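Local atomic coordinates of mannan endo-1,6-alpha-mannosidase (Chaetomium thermophilum, PDB entry 6RY0), a protein that probably acts on alpha-1,6-mannosidic linkages as a family 76 glycosidase or transglycosidase, with a role in transferring GPI-anchored glycoproteins into the fungal cell wall. Residues 239-243 and 286-290; 36-40 and 399-403; 138-142 and 208-212. One frame throughout, in Å; residues are numbered along the deposited sequence. Where two conformers were deposited one is given.

Interaction 1: 239-243 and 286-290; sequences TWAVY and RVDNL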
loop_
_atom_site.group_PDB
_atom_site.type_symbol
_atom_site.label_atom_id
_atom_site.label_comp_id
_atom_site.label_asym_id
_atom_site.label_seq_id
_atom_site.Cartn_x
_atom_site.Cartn_y
_atom_site.Cartn_z
ATOM N N THR A 239 23.454 4.207 3.897
ATOM C CA THR A 239 23.038 2.995 3.171
ATOM C C THR A 239 21.668 3.105 2.508
ATOM O O THR A 239 21.322 2.238 1.697
ATOM C CB THR A 239 22.992 1.773 4.101
ATOM O OG1 THR A 239 21.881 1.978 4.991
ATOM C CG2 THR A 239 24.287 1.621 4.881
ATOM N N TRP A 240 20.877 4.092 2.889
ATOM C CA TRP A 240 19.522 4.240 2.382
ATOM C C TRP A 240 18.608 3.083 2.755
ATOM O O TRP A 240 17.521 2.958 2.193
ATOM C CB TRP A 240 19.487 4.601 0.893
ATOM C CG TRP A 240 19.960 6.014 0.694
ATOM C CD1 TRP A 240 21.220 6.520 0.870
ATOM C CD2 TRP A 240 19.146 7.146 0.403
ATOM N NE1 TRP A 240 21.232 7.875 0.679
ATOM C CE2 TRP A 240 19.971 8.280 0.383
ATOM C CE3 TRP A 240 17.786 7.312 0.156
ATOM C CZ2 TRP A 240 19.486 9.560 0.107
ATOM C CZ3 TRP A 240 17.313 8.590 -0.102
ATOM C CH2 TRP A 240 18.167 9.683 -0.131
ATOM N N ALA A 241 18.995 2.295 3.752
ATOM C CA ALA A 241 18.038 1.495 4.481
ATOM C C ALA A 241 16.953 2.392 5.060
ATOM O O ALA A 241 17.194 3.561 5.352
ATOM C CB ALA A 241 18.730 0.758 5.614
ATOM N N VAL A 242 15.774 1.819 5.265
ATOM C CA VAL A 242 14.632 2.561 5.779
ATOM C C VAL A 242 14.093 1.857 7.014
ATOM O O VAL A 242 13.547 0.737 6.950
ATOM C CB VAL A 242 13.551 2.754 4.707
ATOM C CG1 VAL A 242 12.368 3.537 5.290
ATOM C CG2 VAL A 242 14.125 3.480 3.489
ATOM N N TYR A 243 14.329 2.481 8.158
ATOM C CA TYR A 243 14.005 1.942 9.458
ATOM C C TYR A 243 12.536 2.217 9.821
ATOM O O TYR A 243 11.796 2.824 9.065
ATOM C CB TYR A 243 14.965 2.561 10.488
ATOM C CG TYR A 243 16.426 2.340 10.127
ATOM C CD1 TYR A 243 16.901 1.079 9.830
ATOM C CD2 TYR A 243 17.295 3.411 10.066
ATOM C CE1 TYR A 243 18.227 0.884 9.498
ATOM C CE2 TYR A 243 18.618 3.234 9.728
ATOM C CZ TYR A 243 19.089 1.948 9.435
ATOM O OH TYR A 243 20.406 1.708 9.095
ATOM N N ARG A 286 17.355 10.196 -5.323
ATOM C CA ARG A 286 16.649 9.535 -4.227
ATOM C C ARG A 286 16.008 8.227 -4.701
ATOM O O ARG A 286 16.083 7.219 -4.004
ATOM C CB ARG A 286 15.619 10.488 -3.606
ATOM C CG ARG A 286 16.266 11.630 -2.853
ATOM C CD ARG A 286 15.334 12.788 -2.613
ATOM N NE ARG A 286 16.093 13.899 -2.071
ATOM C CZ ARG A 286 15.566 14.964 -1.518
ATOM N NH1 ARG A 286 14.249 15.092 -1.420
ATOM N NH2 ARG A 286 16.384 15.918 -1.071
ATOM N N VAL A 287 15.387 8.233 -5.892
ATOM C CA VAL A 287 14.892 6.999 -6.484
ATOM C C VAL A 287 16.010 5.983 -6.582
ATOM O O VAL A 287 15.865 4.824 -6.171
ATOM C CB VAL A 287 14.287 7.289 -7.877
ATOM C CG1 VAL A 287 14.105 6.012 -8.706
ATOM C CG2 VAL A 287 12.956 8.032 -7.753
ATOM N N ASP A 288 17.138 6.400 -7.139
ATOM C CA ASP A 288 18.220 5.453 -7.400
ATOM C C ASP A 288 18.791 4.899 -6.097
ATOM O O ASP A 288 19.074 3.706 -6.007
ATOM C CB ASP A 288 19.307 6.144 -8.219
ATOM C CG ASP A 288 18.859 6.475 -9.633
ATOM O OD1 ASP A 288 17.846 5.914 -10.094
ATOM O OD2 ASP A 288 19.578 7.269 -10.280
ATOM N N ASN A 289 18.962 5.749 -5.090
ATOM C CA ASN A 289 19.484 5.309 -3.801
ATOM C C ASN A 289 18.518 4.388 -3.075
ATOM O O ASN A 289 18.938 3.361 -2.538
ATOM C CB ASN A 289 19.843 6.512 -2.936
ATOM C CG ASN A 289 21.169 7.144 -3.320
ATOM O OD1 ASN A 289 22.082 6.461 -3.743
ATOM N ND2 ASN A 289 21.280 8.435 -3.139
ATOM N N LEU A 290 17.233 4.745 -3.048
ATOM C CA LEU A 290 16.261 3.883 -2.418
ATOM C C LEU A 290 16.210 2.532 -3.131
ATOM O O LEU A 290 16.129 1.485 -2.480
ATOM C CB LEU A 290 14.874 4.521 -2.426
ATOM C CG LEU A 290 14.717 5.667 -1.425
ATOM C CD1 LEU A 290 13.514 6.525 -1.778
ATOM C CD2 LEU A 290 14.615 5.167 0.023
HETATM O O HOH W 1 16.208 1.289 0.424
#
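The indole of Trp240 lies against Asn289 and Leu290 on helix 281-298. The contact packs a loop onto a helix at the edge of the (alpha/alpha)6 barrel known for family 76. The loop connects helix 216-231 to strand 245-247. Trp240 CB starts beside the helix backbone, 3.7 Å from Asn289 O. CG sits beside the backbone N and anti to the carbonyl carbon (chi1 -71°), which sends the ring over the helix. Further out, Trp240 CD2 lies 3.5 Å from Asn289 CB. This is a CH-pi contact over the face: Asn289 CB stands only 18° off the normal of the five-membered ring. NE1 and CE2 run past the Asn289 amide, whose plane is tilted from the ring by 34°. Trp240 CE3 reaches the edge contact, with Leu290 CG at 3.8 Å and the CD2 methyl of Leu290 lying in the ring plane. At the tip, Trp240 CH2 meets the aliphatic part of Arg286, with Arg286 CG 3.8 Å away. Phe226 and Tyr230 of helix 216-231 also touch the indole. Leu290 CD2, besides meeting the indole edge, touches Val242 CG2 at 3.9 Å. The backbones are joined by one water. It donates to Trp240 O at 2.8 Å and, with its other hydrogen, to Leu290 O at 2.9 Å.

Interaction 2: 36-40 and 399-403; sequences ILESA and VSSLL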
loop_
_atom_site.group_PDB
_atom_site.type_symbol
_atom_site.label_atom_id
_atom_site.label_comp_id
_atom_site.label_asym_id
_atom_site.label_seq_id
_atom_site.Cartn_x
_atom_site.Cartn_y
_atom_site.Cartn_z
ATOM N N ILE A 36 -0.173 -15.838 -17.905
ATOM C CA ILE A 36 -0.201 -14.907 -16.771
ATOM C C ILE A 36 -1.614 -14.441 -16.509
ATOM O O ILE A 36 -2.055 -14.381 -15.355
ATOM C CB ILE A 36 0.732 -13.732 -17.007
ATOM C CG1 ILE A 36 2.195 -14.198 -17.061
ATOM C CG2 ILE A 36 0.583 -12.676 -15.903
ATOM C CD1 ILE A 36 3.152 -13.155 -17.641
ATOM N N LEU A 37 -2.359 -14.089 -17.555
ATOM C CA LEU A 37 -3.751 -13.672 -17.371
ATOM C C LEU A 37 -4.581 -14.746 -16.723
ATOM O O LEU A 37 -5.370 -14.450 -15.827
ATOM C CB LEU A 37 -4.375 -13.260 -18.702
ATOM C CG LEU A 37 -3.927 -11.918 -19.265
ATOM C CD1 LEU A 37 -4.292 -11.832 -20.756
ATOM C CD2 LEU A 37 -4.596 -10.802 -18.506
ATOM N N GLU A 38 -4.415 -15.992 -17.170
ATOM C CA GLU A 38 -5.178 -17.074 -16.572
ATOM C C GLU A 38 -4.783 -17.302 -15.120
ATOM O O GLU A 38 -5.647 -17.501 -14.260
ATOM C CB GLU A 38 -5.013 -18.378 -17.377
ATOM C CG GLU A 38 -5.704 -19.587 -16.736
ATOM C CD GLU A 38 -5.548 -20.879 -17.497
ATOM O OE1 GLU A 38 -5.632 -20.819 -18.754
ATOM O OE2 GLU A 38 -5.374 -21.963 -16.836
ATOM N N SER A 39 -3.480 -17.335 -14.842
ATOM C CA SER A 39 -3.036 -17.501 -13.465
ATOM C C SER A 39 -3.569 -16.376 -12.575
ATOM O O SER A 39 -4.061 -16.620 -11.477
ATOM C CB SER A 39 -1.528 -17.569 -13.411
ATOM O OG SER A 39 -1.085 -18.781 -13.995
ATOM N N ALA A 40 -3.473 -15.140 -13.055
ATOM C CA ALA A 40 -3.982 -14.011 -12.278
ATOM C C ALA A 40 -5.479 -14.129 -12.035
ATOM O O ALA A 40 -5.943 -13.812 -10.939
ATOM C CB ALA A 40 -3.646 -12.699 -12.989
ATOM N N VAL A 399 1.811 -11.620 -9.457
ATOM C CA VAL A 399 1.538 -12.179 -10.770
ATOM C C VAL A 399 0.874 -11.147 -11.669
ATOM O O VAL A 399 1.252 -10.981 -12.831
ATOM C CB VAL A 399 0.726 -13.487 -10.644
ATOM C CG1 VAL A 399 0.260 -13.971 -12.015
ATOM C CG2 VAL A 399 1.560 -14.547 -9.952
ATOM N N SER A 400 -0.123 -10.419 -11.153
ATOM C CA SER A 400 -0.765 -9.399 -11.976
ATOM C C SER A 400 0.238 -8.374 -12.463
ATOM O O SER A 400 0.199 -7.907 -13.607
ATOM C CB SER A 400 -1.888 -8.675 -11.217
ATOM O OG SER A 400 -2.870 -9.571 -10.776
ATOM N N SER A 401 1.160 -7.982 -11.588
ATOM C CA SER A 401 2.100 -6.942 -11.937
ATOM C C SER A 401 3.115 -7.391 -12.992
ATOM O O SER A 401 3.768 -6.534 -13.601
ATOM C CB SER A 401 2.779 -6.403 -10.683
ATOM O OG SER A 401 1.833 -5.689 -9.905
ATOM N N LEU A 402 3.199 -8.701 -13.290
ATOM C CA LEU A 402 3.980 -9.143 -14.439
ATOM C C LEU A 402 3.453 -8.560 -15.747
ATOM O O LEU A 402 4.163 -8.594 -16.737
ATOM C CB LEU A 402 3.982 -10.673 -14.547
ATOM C CG LEU A 402 4.710 -11.405 -13.426
ATOM C CD1 LEU A 402 4.508 -12.885 -13.605
ATOM C CD2 LEU A 402 6.205 -11.052 -13.366
ATOM N N LEU A 403 2.226 -8.046 -15.757
ATOM C CA LEU A 403 1.646 -7.459 -16.933
ATOM C C LEU A 403 1.889 -5.960 -17.059
ATOM O O LEU A 403 1.316 -5.317 -17.935
ATOM C CB LEU A 403 0.146 -7.766 -16.992
ATOM C CG LEU A 403 -0.196 -9.267 -17.000
ATOM C CD1 LEU A 403 -1.688 -9.467 -16.691
ATOM C CD2 LEU A 403 0.199 -9.907 -18.314
#
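Ile36 and Leu403 interlock where helix 33-48 meets residues 399-403, at the C-terminal end of helix 389-401. The contact joins the first and last helices of the (alpha/alpha)6 barrel expected for family 76. It is plain apolar packing. The tight part centres on the CG2 methyl of Ile36. Ile36 CG2 is the branch anti to the backbone N, and lies 3.7 Å from Leu403 CG. Ile36 CG2 also rests 3.6 Å from the carbonyl oxygen Val399 O. Ile36 and Leu403 lie alongside each other, pointing opposite ways, and both leucine methyls stay near Ile36 CG2. Leu403 CD1 also reaches Leu37, meeting Leu37 CD2 at 3.7 Å across a right-angle crossing. An alanine in place of Leu403 would probably open a gap beside Ile36 CG2 and take away the contact of Leu37 CD2 with this segment. The packing is looser around this centre. Ile36 CD1 touches Leu402 CB at 4.1 Å, on a side where Leu402 is partly exposed. Ile30 lies near both residues. The serines of the contact turn their hydroxyls to backbone oxygens: Ser39 OG bonds to Lys29 O, and Ser400 OG, in one of its two conformers, to Leu396 O. At the other end, Val399 CG1 approaches Ala40 CB at 4.2 Å.

Interaction 3: 138-142 and 208-212; sequences MLAAE and RLARY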
loop_
_atom_site.group_PDB
_atom_site.type_symbol
_atom_site.label_atom_id
_atom_site.label_comp_id
_atom_site.label_asym_id
_atom_site.label_seq_id
_atom_site.Cartn_x
_atom_site.Cartn_y
_atom_site.Cartn_z
ATOM N N MET A 138 -6.643 6.913 -4.448
ATOM C CA MET A 138 -5.726 7.551 -5.394
ATOM C C MET A 138 -5.471 6.643 -6.590
ATOM O O MET A 138 -5.485 7.078 -7.739
ATOM C CB MET A 138 -4.423 7.898 -4.683
ATOM C CG MET A 138 -3.460 8.746 -5.468
ATOM S SD MET A 138 -3.999 10.426 -5.763
ATOM C CE MET A 138 -4.353 10.422 -7.520
ATOM N N LEU A 139 -5.255 5.355 -6.309
ATOM C CA LEU A 139 -5.001 4.354 -7.353
ATOM C C LEU A 139 -6.227 4.230 -8.266
ATOM O O LEU A 139 -6.084 4.105 -9.478
ATOM C CB LEU A 139 -4.694 3.001 -6.690
ATOM C CG LEU A 139 -4.265 1.922 -7.668
ATOM C CD1 LEU A 139 -2.928 2.257 -8.349
ATOM C CD2 LEU A 139 -4.156 0.597 -6.931
ATOM N N ALA A 140 -7.429 4.261 -7.694
ATOM C CA ALA A 140 -8.634 4.213 -8.510
ATOM C C ALA A 140 -8.691 5.395 -9.470
ATOM O O ALA A 140 -9.026 5.237 -10.635
ATOM C CB ALA A 140 -9.856 4.135 -7.601
ATOM N N ALA A 141 -8.327 6.596 -9.007
ATOM C CA ALA A 141 -8.281 7.761 -9.911
ATOM C C ALA A 141 -7.201 7.567 -10.991
ATOM O O ALA A 141 -7.436 7.801 -12.178
ATOM C CB ALA A 141 -8.059 9.052 -9.129
ATOM N N GLU A 142 -6.008 7.138 -10.582
ATOM C CA GLU A 142 -4.913 6.924 -11.532
ATOM C C GLU A 142 -5.218 5.880 -12.574
ATOM O O GLU A 142 -4.740 5.960 -13.714
ATOM C CB GLU A 142 -3.652 6.485 -10.756
ATOM C CG GLU A 142 -3.033 7.587 -9.917
ATOM C CD GLU A 142 -2.089 7.080 -8.846
ATOM O OE1 GLU A 142 -2.057 5.855 -8.588
ATOM O OE2 GLU A 142 -1.390 7.929 -8.218
ATOM N N ARG A 208 1.631 11.774 -5.330
ATOM C CA ARG A 208 0.671 11.304 -6.324
ATOM C C ARG A 208 -0.402 12.339 -6.602
ATOM O O ARG A 208 -0.814 12.533 -7.757
ATOM C CB ARG A 208 0.056 9.975 -5.872
ATOM C CG ARG A 208 1.103 8.878 -5.867
ATOM C CD ARG A 208 0.690 7.657 -5.098
ATOM N NE ARG A 208 -0.345 6.906 -5.771
ATOM C CZ ARG A 208 -0.892 5.814 -5.252
ATOM N NH1 ARG A 208 -0.531 5.354 -4.045
ATOM N NH2 ARG A 208 -1.823 5.163 -5.934
ATOM N N LEU A 209 -0.860 13.042 -5.577
ATOM C CA LEU A 209 -1.825 14.121 -5.796
ATOM C C LEU A 209 -1.202 15.239 -6.591
ATOM O O LEU A 209 -1.868 15.840 -7.442
ATOM C CB LEU A 209 -2.417 14.594 -4.464
ATOM C CG LEU A 209 -3.455 13.640 -3.878
ATOM C CD1 LEU A 209 -3.692 13.923 -2.386
ATOM C CD2 LEU A 209 -4.768 13.716 -4.657
ATOM N N ALA A 210 0.059 15.549 -6.327
ATOM C CA ALA A 210 0.759 16.552 -7.141
ATOM C C ALA A 210 0.765 16.163 -8.609
ATOM O O ALA A 210 0.421 16.955 -9.478
ATOM C CB ALA A 210 2.183 16.736 -6.659
ATOM N N ARG A 211 1.165 14.926 -8.895
ATOM C CA ARG A 211 1.242 14.524 -10.293
ATOM C C ARG A 211 -0.145 14.557 -10.961
ATOM O O ARG A 211 -0.287 14.959 -12.113
ATOM C CB ARG A 211 1.887 13.150 -10.450
ATOM C CG ARG A 211 2.130 12.800 -11.911
ATOM C CD ARG A 211 2.736 11.440 -12.095
ATOM N NE ARG A 211 3.020 11.138 -13.489
ATOM C CZ ARG A 211 2.231 10.441 -14.302
ATOM N NH1 ARG A 211 1.058 9.993 -13.910
ATOM N NH2 ARG A 211 2.651 10.147 -15.537
ATOM N N TYR A 212 -1.150 14.076 -10.252
ATOM C CA TYR A 212 -2.460 13.966 -10.874
ATOM C C TYR A 212 -3.060 15.348 -11.124
ATOM O O TYR A 212 -3.590 15.631 -12.191
ATOM C CB TYR A 212 -3.401 13.135 -9.992
ATOM C CG TYR A 212 -4.722 12.814 -10.658
ATOM C CD1 TYR A 212 -5.754 13.732 -10.711
ATOM C CD2 TYR A 212 -4.928 11.577 -11.257
ATOM C CE1 TYR A 212 -6.938 13.455 -11.364
ATOM C CE2 TYR A 212 -6.135 11.279 -11.908
ATOM C CZ TYR A 212 -7.132 12.232 -11.960
ATOM O OH TYR A 212 -8.317 11.956 -12.608
HETATM O O HOH W 2 -0.854 10.317 -9.399
#
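A buried salt bridge between Arg208 and Glu142 ties helix 196-213 to helix 127-142. The guanidinium grips the carboxylate side-on with two nitrogens, one to each oxygen. Arg208 NE donates to Glu142 OE2 at 2.9 Å. That bond is nearly straight (173°) and uses the syn lone pair. Arg208 NH2 donates to Glu142 OE1 at 2.8 Å. Here OE1 lies near the guanidinium plane, while NH2 comes to OE1 on its syn side and clearly out of the carboxylate plane. The arginine chain bends at chi3 (71°), which turns its NE and NH2 edge toward Glu142. The third nitrogen, NH1, pairs with Asp204, so the cation is shared between two acids. A water also holds the glutamate. It donates to Glu142 OE2 at 2.7 Å and to Arg208 O at 2.8 Å. These bonds probably help keep the glutamate charged inside the protein. Segments 138-142 and 208-212 run 24° apart, in nearly the same direction. This is consistent with neighbours in one ring of helices in an (alpha/alpha)6 barrel, the fold of family 76. Next to the salt bridge, Met138 lies over one face of the guanidinium, with Met138 CG 3.6 Å from Arg208 NE. The methionine chain then bends twice. Met138 SD meets Leu209 CD2 at 3.6 Å, and the methyl Met138 CE reaches Tyr212 CB at 3.8 Å. Tyr212 CE2 comes within 4.0 Å of Ala141 CB on helix 127-142. Phe273 of helix 261-278 touches both Glu142 and Arg208.

How the interactions relate
Near the N terminus, helix 33-48 provides residues 36-40, whose partner at 399-403 comes some 360 residues later. Interaction 2 thus closes one long loop around nearly the whole barrel, bringing the two ends of the chain's helical region together. The other two contacts nest inside it. Interaction 3 comes first, when helix 196-213 returns to helix 127-142. It closes before interaction 1 opens, so these two are in series and do not cross. Interaction 1 then fastens the loop at 239-243 to helix 281-298. None of the contacts touch. Interactions 2 and 3 come closest, with nearest atoms about 9 Å apart, while the centres of 1 and 2 are 29 Å apart.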